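Side-chain contacts in chloromuconate cycloisomerase (Rhodococcus opacus, PDB 4M0X), which belongs to the enolase superfamily, pairing an N-terminal capping domain with a modified TIM barrel that holds a manganese ion, and assembles from eight chains: residues R81-I86 and E116-I121; W201-A206 and L233-D238; E248-V253 and S266-K271. One frame throughout, in Å; residues are numbered along the deposited sequence.

How the interactions relate
Interaction 1 comes first along the chain, within the N-terminal domain: it closes an excursion that is almost wholly helical, setting the loop ahead of helix 86-96 against the end of helix 101-118. Interaction 2 then joins helices 203-215 and 230-239, two successive outer helices of the barrel domain with strand 220-222 between them in sequence. Interaction 3 closes the short excursion through helix 253-262, packing the loop after strand 244-246 against strand 267-270. The three follow in series, neither nested nor crossed. Interactions 2 and 3 have centres about 17 Å apart and touch where Leu233 packs on Ser249 and Arg237 on Ser266; interaction 1 stands about 45 Å from interaction 2, centre to centre.

Interaction 1: R81-I86 and E116-I121; sequences RDPSTI and ERRSRI
Along 116-121 the contact with Pro83 and Ser84 falls to Arg118, while Arg117 before it turns to a salt bridge with Asp113 of its own helix. The Arg118 chain leaves the backbone with CG anti to the carbonyl carbon (chi1 -58°) and bends at chi3, which lays one guanidinium face over Pro83. CB of Pro83 sits off-centre on that face, 3.4 Å from NH1 of Arg118. NH2 of Arg118 gives a weak hydrogen bond to Pro83 O at 3.4 Å; the stronger polar partner is Asp114, which bridges to NE. The backbone N of Ser84 lies obliquely to the same group, 3.8 Å from NH1 of Arg118. The loop is stiffened from within by a type I turn from Asp82 to Thr85, in which Asp82 O accepts both Thr85 N at 2.9 Å and, in the carbonyl plane, Thr85 OG1 at 2.7 Å. Further on, Arg120 takes positive phi. Ile121 packs on Ser119 of a second subunit, as Ser84 does on Asp125 of that subunit, so the contact borders an interface. Ile121 N also reaches back to Glu116 O at 2.8 Å: a Schellman motif, with Arg120 as C-prime residue, closes the C-terminal end of the helix that carries Arg118.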
# COMPACT_ATOMS: atom_id res chain seq x y z
N ARG A 81 -9.78 37.22 31.38
CA ARG A 81 -8.90 36.05 31.48
C ARG A 81 -7.52 36.41 32.01
O ARG A 81 -7.09 37.57 31.95
CB ARG A 81 -8.79 35.38 30.11
CG ARG A 81 -7.40 34.80 29.78
CD ARG A 81 -7.32 33.82 28.59
NE ARG A 81 -8.47 32.92 28.43
CZ ARG A 81 -8.76 31.89 29.22
NH1 ARG A 81 -7.97 31.60 30.26
NH2 ARG A 81 -9.86 31.14 28.96
N ASP A 82 -6.85 35.40 32.56
CA ASP A 82 -5.44 35.51 32.95
C ASP A 82 -4.54 35.58 31.69
O ASP A 82 -4.46 34.63 30.91
CB ASP A 82 -5.08 34.32 33.83
CG ASP A 82 -3.69 34.44 34.47
OD1 ASP A 82 -2.91 35.39 34.18
OD2 ASP A 82 -3.40 33.52 35.27
N PRO A 83 -3.85 36.72 31.51
CA PRO A 83 -3.08 37.00 30.30
C PRO A 83 -1.99 35.96 30.02
O PRO A 83 -1.57 35.81 28.86
CB PRO A 83 -2.41 38.35 30.59
CG PRO A 83 -3.07 38.90 31.80
CD PRO A 83 -3.70 37.77 32.53
N SER A 84 -1.53 35.27 31.08
CA SER A 84 -0.47 34.26 30.93
C SER A 84 -0.98 32.89 30.43
O SER A 84 -0.17 32.01 30.13
CB SER A 84 0.31 34.07 32.23
OG SER A 84 -0.54 33.58 33.26
N THR A 85 -2.30 32.73 30.37
CA THR A 85 -2.90 31.44 29.99
C THR A 85 -3.28 31.45 28.50
O THR A 85 -4.46 31.36 28.13
CB THR A 85 -4.08 31.00 30.91
OG1 THR A 85 -5.08 32.01 31.01
CG2 THR A 85 -3.58 30.74 32.28
N ILE A 86 -2.25 31.56 27.66
CA ILE A 86 -2.38 31.64 26.20
C ILE A 86 -2.85 30.31 25.64
O ILE A 86 -3.61 30.27 24.66
CB ILE A 86 -1.04 32.07 25.56
CG1 ILE A 86 -0.70 33.50 26.01
CG2 ILE A 86 -1.08 32.02 24.04
CD1 ILE A 86 0.70 33.64 26.57
N GLU A 116 5.83 38.92 26.44
CA GLU A 116 7.17 39.46 26.23
C GLU A 116 7.39 40.82 26.87
O GLU A 116 8.44 41.10 27.41
N ARG A 117 6.39 41.68 26.83
CA ARG A 117 6.54 42.98 27.47
C ARG A 117 6.32 43.06 28.97
O ARG A 117 6.95 43.87 29.63
CB ARG A 117 5.64 43.96 26.80
CG ARG A 117 6.19 44.24 25.45
CD ARG A 117 5.19 45.01 24.69
NE ARG A 117 5.68 45.15 23.34
CZ ARG A 117 4.97 45.68 22.37
NH1 ARG A 117 3.74 46.12 22.61
NH2 ARG A 117 5.48 45.79 21.15
N ARG A 118 5.41 42.25 29.50
CA ARG A 118 5.32 42.15 30.93
C ARG A 118 6.68 41.64 31.45
O ARG A 118 7.26 42.27 32.33
CB ARG A 118 4.13 41.29 31.36
CG ARG A 118 2.80 41.83 30.84
CD ARG A 118 1.66 40.83 31.03
NE ARG A 118 1.26 40.17 29.78
CZ ARG A 118 0.92 38.88 29.65
NH1 ARG A 118 0.94 38.09 30.72
NH2 ARG A 118 0.56 38.38 28.46
N SER A 119 7.21 40.56 30.86
CA SER A 119 8.49 40.00 31.27
C SER A 119 9.69 40.84 30.81
O SER A 119 10.81 40.60 31.22
CB SER A 119 8.64 38.56 30.76
OG SER A 119 7.82 37.64 31.47
N ARG A 120 9.47 41.84 29.96
CA ARG A 120 10.57 42.70 29.47
C ARG A 120 11.61 41.94 28.63
O ARG A 120 12.78 42.23 28.72
N ILE A 121 11.16 40.95 27.84
CA ILE A 121 12.02 40.20 26.90
C ILE A 121 11.39 39.95 25.53
O ILE A 121 10.18 39.99 25.40
CB ILE A 121 12.44 38.81 27.44
CG1 ILE A 121 11.21 38.09 28.01
CG2 ILE A 121 13.64 38.96 28.36
CD1 ILE A 121 11.52 36.80 28.73

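Interaction 2: W201-A206 and L233-D238; sequences WSELEA and LARLRD
Within 201-206 and 233-238 the CA atoms of Ala206 and Leu236 come nearest, 7.9 Å apart. Segment 201-206 enters its helix through a capping box: Ser202 OG accepts from Glu205 N at 3.1 Å, and Glu205 OE1 takes Ser202 N on its anti lone pair at 2.7 Å. Between the helices, CB of Ala206 meets both branches of the Leu236 fork, CD1 at 4.0 Å and CD2 at 4.1 Å. Leu236 also packs on His207, Leu210 and Pro224, which makes this the apolar side of the contact. The polar side is a salt bridge from Arg235 NH1 to Glu203 OE2. Its modelled length is improbably short and doubtful at this resolution; as modelled, the carboxylate lies at the edge of the guanidinium, the two planes 12° apart, and the side chains cross at about a right angle. Glu203 stretches out beyond CG, whereas the Arg235 chain bends at chi3 to meet it. The same OE2 is bridged by Arg237 of a third subunit, placing two arginines round one carboxylate, and OE1 has a weak bond from Asn229. Apolar packing between consecutive helices that flank strand 220-222 in sequence is characteristic of the outer layer of a beta/alpha barrel, here extended by charges into a subunit interface.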
# COMPACT_ATOMS: atom_id res chain seq x y z
N TRP A 201 -2.95 26.23 -10.90
CA TRP A 201 -2.59 25.47 -12.07
C TRP A 201 -3.21 24.08 -12.05
O TRP A 201 -3.38 23.49 -10.99
CB TRP A 201 -1.09 25.36 -12.14
CG TRP A 201 -0.48 26.51 -12.83
CD1 TRP A 201 -1.08 27.70 -13.15
CD2 TRP A 201 0.88 26.61 -13.27
NE1 TRP A 201 -0.18 28.52 -13.77
CE2 TRP A 201 1.03 27.88 -13.86
CE3 TRP A 201 1.98 25.75 -13.22
CZ2 TRP A 201 2.24 28.31 -14.42
CZ3 TRP A 201 3.18 26.18 -13.78
CH2 TRP A 201 3.30 27.44 -14.37
N SER A 202 -3.55 23.55 -13.21
CA SER A 202 -4.04 22.19 -13.23
C SER A 202 -2.88 21.23 -13.17
O SER A 202 -1.72 21.57 -13.56
CB SER A 202 -4.86 21.91 -14.49
OG SER A 202 -4.05 21.82 -15.66
N GLU A 203 -3.17 20.02 -12.74
CA GLU A 203 -2.18 18.97 -12.82
C GLU A 203 -1.49 18.89 -14.21
O GLU A 203 -0.27 18.80 -14.26
CB GLU A 203 -2.81 17.66 -12.50
CG GLU A 203 -2.01 16.91 -11.48
CD GLU A 203 -2.69 15.63 -11.05
OE1 GLU A 203 -3.94 15.67 -10.80
OE2 GLU A 203 -1.95 14.61 -10.95
N LEU A 204 -2.26 18.95 -15.30
CA LEU A 204 -1.67 19.03 -16.67
C LEU A 204 -0.70 20.21 -16.89
O LEU A 204 0.39 20.03 -17.43
CB LEU A 204 -2.77 19.06 -17.75
CG LEU A 204 -3.17 17.78 -18.48
CD1 LEU A 204 -3.12 16.59 -17.56
CD2 LEU A 204 -4.57 17.91 -19.04
N GLU A 205 -1.11 21.41 -16.45
CA GLU A 205 -0.35 22.62 -16.64
C GLU A 205 0.92 22.52 -15.81
O GLU A 205 2.02 22.92 -16.23
CB GLU A 205 -1.17 23.84 -16.20
CG GLU A 205 -2.27 24.29 -17.15
CD GLU A 205 -3.14 25.37 -16.55
OE1 GLU A 205 -3.50 25.25 -15.35
OE2 GLU A 205 -3.48 26.36 -17.25
N ALA A 206 0.77 21.97 -14.61
CA ALA A 206 1.90 21.91 -13.71
C ALA A 206 3.00 21.07 -14.35
O ALA A 206 4.14 21.47 -14.36
CB ALA A 206 1.47 21.34 -12.37
N LEU A 233 0.06 16.49 -5.87
CA LEU A 233 1.28 17.03 -5.32
C LEU A 233 2.33 15.93 -5.26
O LEU A 233 3.46 16.15 -5.67
CB LEU A 233 1.02 17.55 -3.94
CG LEU A 233 0.90 19.04 -3.61
CD1 LEU A 233 0.98 19.99 -4.81
CD2 LEU A 233 -0.34 19.22 -2.72
N ALA A 234 1.95 14.76 -4.78
CA ALA A 234 2.85 13.63 -4.68
C ALA A 234 3.38 13.16 -6.01
O ALA A 234 4.55 12.79 -6.07
CB ALA A 234 2.24 12.46 -3.93
N ARG A 235 2.54 13.12 -7.05
CA ARG A 235 2.99 12.72 -8.38
C ARG A 235 4.00 13.74 -8.89
O ARG A 235 4.96 13.36 -9.58
CB ARG A 235 1.87 12.64 -9.42
CG ARG A 235 1.07 11.36 -9.45
CD ARG A 235 -0.24 11.58 -10.22
NE ARG A 235 -1.39 10.98 -9.54
CZ ARG A 235 -2.54 11.61 -9.22
NH1 ARG A 235 -2.71 12.90 -9.51
NH2 ARG A 235 -3.54 10.94 -8.60
N LEU A 236 3.78 15.03 -8.59
CA LEU A 236 4.65 16.11 -9.04
C LEU A 236 6.00 16.00 -8.36
O LEU A 236 7.06 16.14 -9.02
CB LEU A 236 4.06 17.47 -8.72
CG LEU A 236 3.26 18.23 -9.77
CD1 LEU A 236 3.05 19.60 -9.19
CD2 LEU A 236 3.95 18.39 -11.11
N ARG A 237 5.96 15.75 -7.04
CA ARG A 237 7.17 15.65 -6.26
C ARG A 237 8.04 14.56 -6.85
O ARG A 237 9.26 14.72 -6.89
CB ARG A 237 6.86 15.39 -4.79
CG ARG A 237 8.10 15.34 -3.94
CD ARG A 237 7.89 14.66 -2.61
NE ARG A 237 9.14 14.79 -1.85
CZ ARG A 237 9.31 14.60 -0.54
NH1 ARG A 237 8.31 14.21 0.26
NH2 ARG A 237 10.52 14.80 -0.02
N ASP A 238 7.43 13.49 -7.37
CA ASP A 238 8.17 12.43 -8.06
C ASP A 238 8.68 12.82 -9.46
O ASP A 238 9.81 12.54 -9.79
CB ASP A 238 7.38 11.11 -8.15
CG ASP A 238 7.02 10.52 -6.78
OD1 ASP A 238 7.80 10.69 -5.81
OD2 ASP A 238 5.95 9.87 -6.67

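Interaction 3: E248-V253 and S266-K271; sequences ESVTTV and SAFAIK
Apolar contact between Val250 and Phe268 carries the interaction. CG1 of Val250 stands over the middle of the Phe268 ring in a CH-pi contact, 3.7 Å from the ring centroid and 10° off its normal, and so nearly the same distance from all six carbons. The second branch is more marginal: CG2 of Val250 reaches CD1 of Phe268 at 4.1 Å. With CG anti to the carbonyl carbon (chi1 -66°), the Phe268 ring presents a face to Val250, and the two side chains cross at about a right angle. Ala256 and Leu259 of helix 253-262 and Ile284 and Ala288 of helix 278-291 also pack on the ring.

These segments belong to a beta-alpha-beta crossover of the barrel: strand 244-246 runs into the loop holding Val250, helix 253-262 follows, and strand 267-270 returns parallel and next to 244-246. The ring thus fills part of the layer between strand and helices, whereas the side chain of Ala269 lies about 6 Å from the bound manganese.

No hydrogen bond joins the two segments, and their polar groups find partners elsewhere. Lys271 NZ forms a salt bridge with Asp247, a manganese ligand together with Asp196 and Glu222, and so ties the end of strand 267-270 to the metal site. Thr252 is the N-cap of helix 253-262, its OG1 accepting from Gln255 N.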
# COMPACT_ATOMS: atom_id res chain seq x y z
N GLU A 248 -0.67 26.90 0.95
CA GLU A 248 -2.12 26.73 1.19
C GLU A 248 -2.50 25.34 1.72
O GLU A 248 -3.52 25.19 2.38
CB GLU A 248 -2.91 26.91 -0.12
CG GLU A 248 -3.10 28.33 -0.63
CD GLU A 248 -1.94 28.78 -1.49
OE1 GLU A 248 -0.80 28.19 -1.39
OE2 GLU A 248 -2.15 29.73 -2.28
N SER A 249 -1.69 24.33 1.39
CA SER A 249 -1.93 22.95 1.79
C SER A 249 -1.54 22.68 3.23
O SER A 249 -2.05 21.71 3.81
CB SER A 249 -1.20 21.97 0.88
OG SER A 249 -1.86 21.82 -0.38
N VAL A 250 -0.62 23.49 3.79
CA VAL A 250 -0.27 23.41 5.22
C VAL A 250 -0.76 24.58 6.00
O VAL A 250 -0.11 25.63 6.07
CB VAL A 250 1.23 23.45 5.54
CG1 VAL A 250 1.71 22.14 6.15
CG2 VAL A 250 2.06 23.95 4.37
N THR A 251 -1.89 24.42 6.65
CA THR A 251 -2.30 25.48 7.51
C THR A 251 -2.52 24.93 8.87
O THR A 251 -2.73 25.68 9.79
CB THR A 251 -3.60 26.12 7.06
OG1 THR A 251 -4.64 25.16 7.22
CG2 THR A 251 -3.50 26.57 5.60
N THR A 252 -2.51 23.62 9.01
CA THR A 252 -2.69 23.04 10.32
C THR A 252 -1.69 21.93 10.48
O THR A 252 -1.21 21.35 9.51
CB THR A 252 -4.14 22.48 10.58
OG1 THR A 252 -4.33 21.21 9.92
CG2 THR A 252 -5.21 23.47 10.16
N VAL A 253 -1.42 21.67 11.74
CA VAL A 253 -0.60 20.60 12.24
C VAL A 253 -1.10 19.21 11.76
O VAL A 253 -0.31 18.30 11.52
CB VAL A 253 -0.51 20.77 13.81
CG1 VAL A 253 -1.68 20.12 14.54
CG2 VAL A 253 0.82 20.31 14.36
N SER A 266 8.07 18.63 -0.60
CA SER A 266 9.45 18.73 -0.15
C SER A 266 9.62 19.68 1.02
O SER A 266 10.57 19.53 1.82
CB SER A 266 10.36 19.20 -1.30
OG SER A 266 10.29 18.33 -2.40
N ALA A 267 8.74 20.68 1.11
CA ALA A 267 8.85 21.71 2.14
C ALA A 267 7.53 22.31 2.65
O ALA A 267 6.46 22.11 2.08
CB ALA A 267 9.76 22.81 1.67
N PHE A 268 7.63 23.03 3.76
CA PHE A 268 6.53 23.84 4.27
C PHE A 268 6.86 25.31 4.11
O PHE A 268 8.00 25.72 4.32
CB PHE A 268 6.24 23.51 5.74
CG PHE A 268 5.72 22.12 5.95
CD1 PHE A 268 5.20 21.38 4.89
CD2 PHE A 268 5.72 21.55 7.21
CE1 PHE A 268 4.72 20.10 5.08
CE2 PHE A 268 5.21 20.29 7.43
CZ PHE A 268 4.72 19.55 6.36
N ALA A 269 5.87 26.09 3.72
CA ALA A 269 5.96 27.53 3.88
C ALA A 269 5.35 27.82 5.25
O ALA A 269 4.18 27.55 5.47
CB ALA A 269 5.17 28.22 2.78
N ILE A 270 6.16 28.32 6.17
CA ILE A 270 5.67 28.60 7.51
C ILE A 270 5.22 30.06 7.63
O ILE A 270 5.91 30.97 7.16
CB ILE A 270 6.74 28.26 8.56
CG1 ILE A 270 7.25 26.83 8.36
CG2 ILE A 270 6.21 28.52 9.97
CD1 ILE A 270 6.26 25.74 8.75
N LYS A 271 4.06 30.29 8.26
CA LYS A 271 3.44 31.62 8.33
C LYS A 271 2.51 31.59 9.50
O LYS A 271 1.75 30.65 9.61
CB LYS A 271 2.55 31.89 7.12
CG LYS A 271 3.22 32.22 5.80
CD LYS A 271 2.21 32.91 4.88
CE LYS A 271 1.56 31.95 3.89
NZ LYS A 271 2.08 32.14 2.51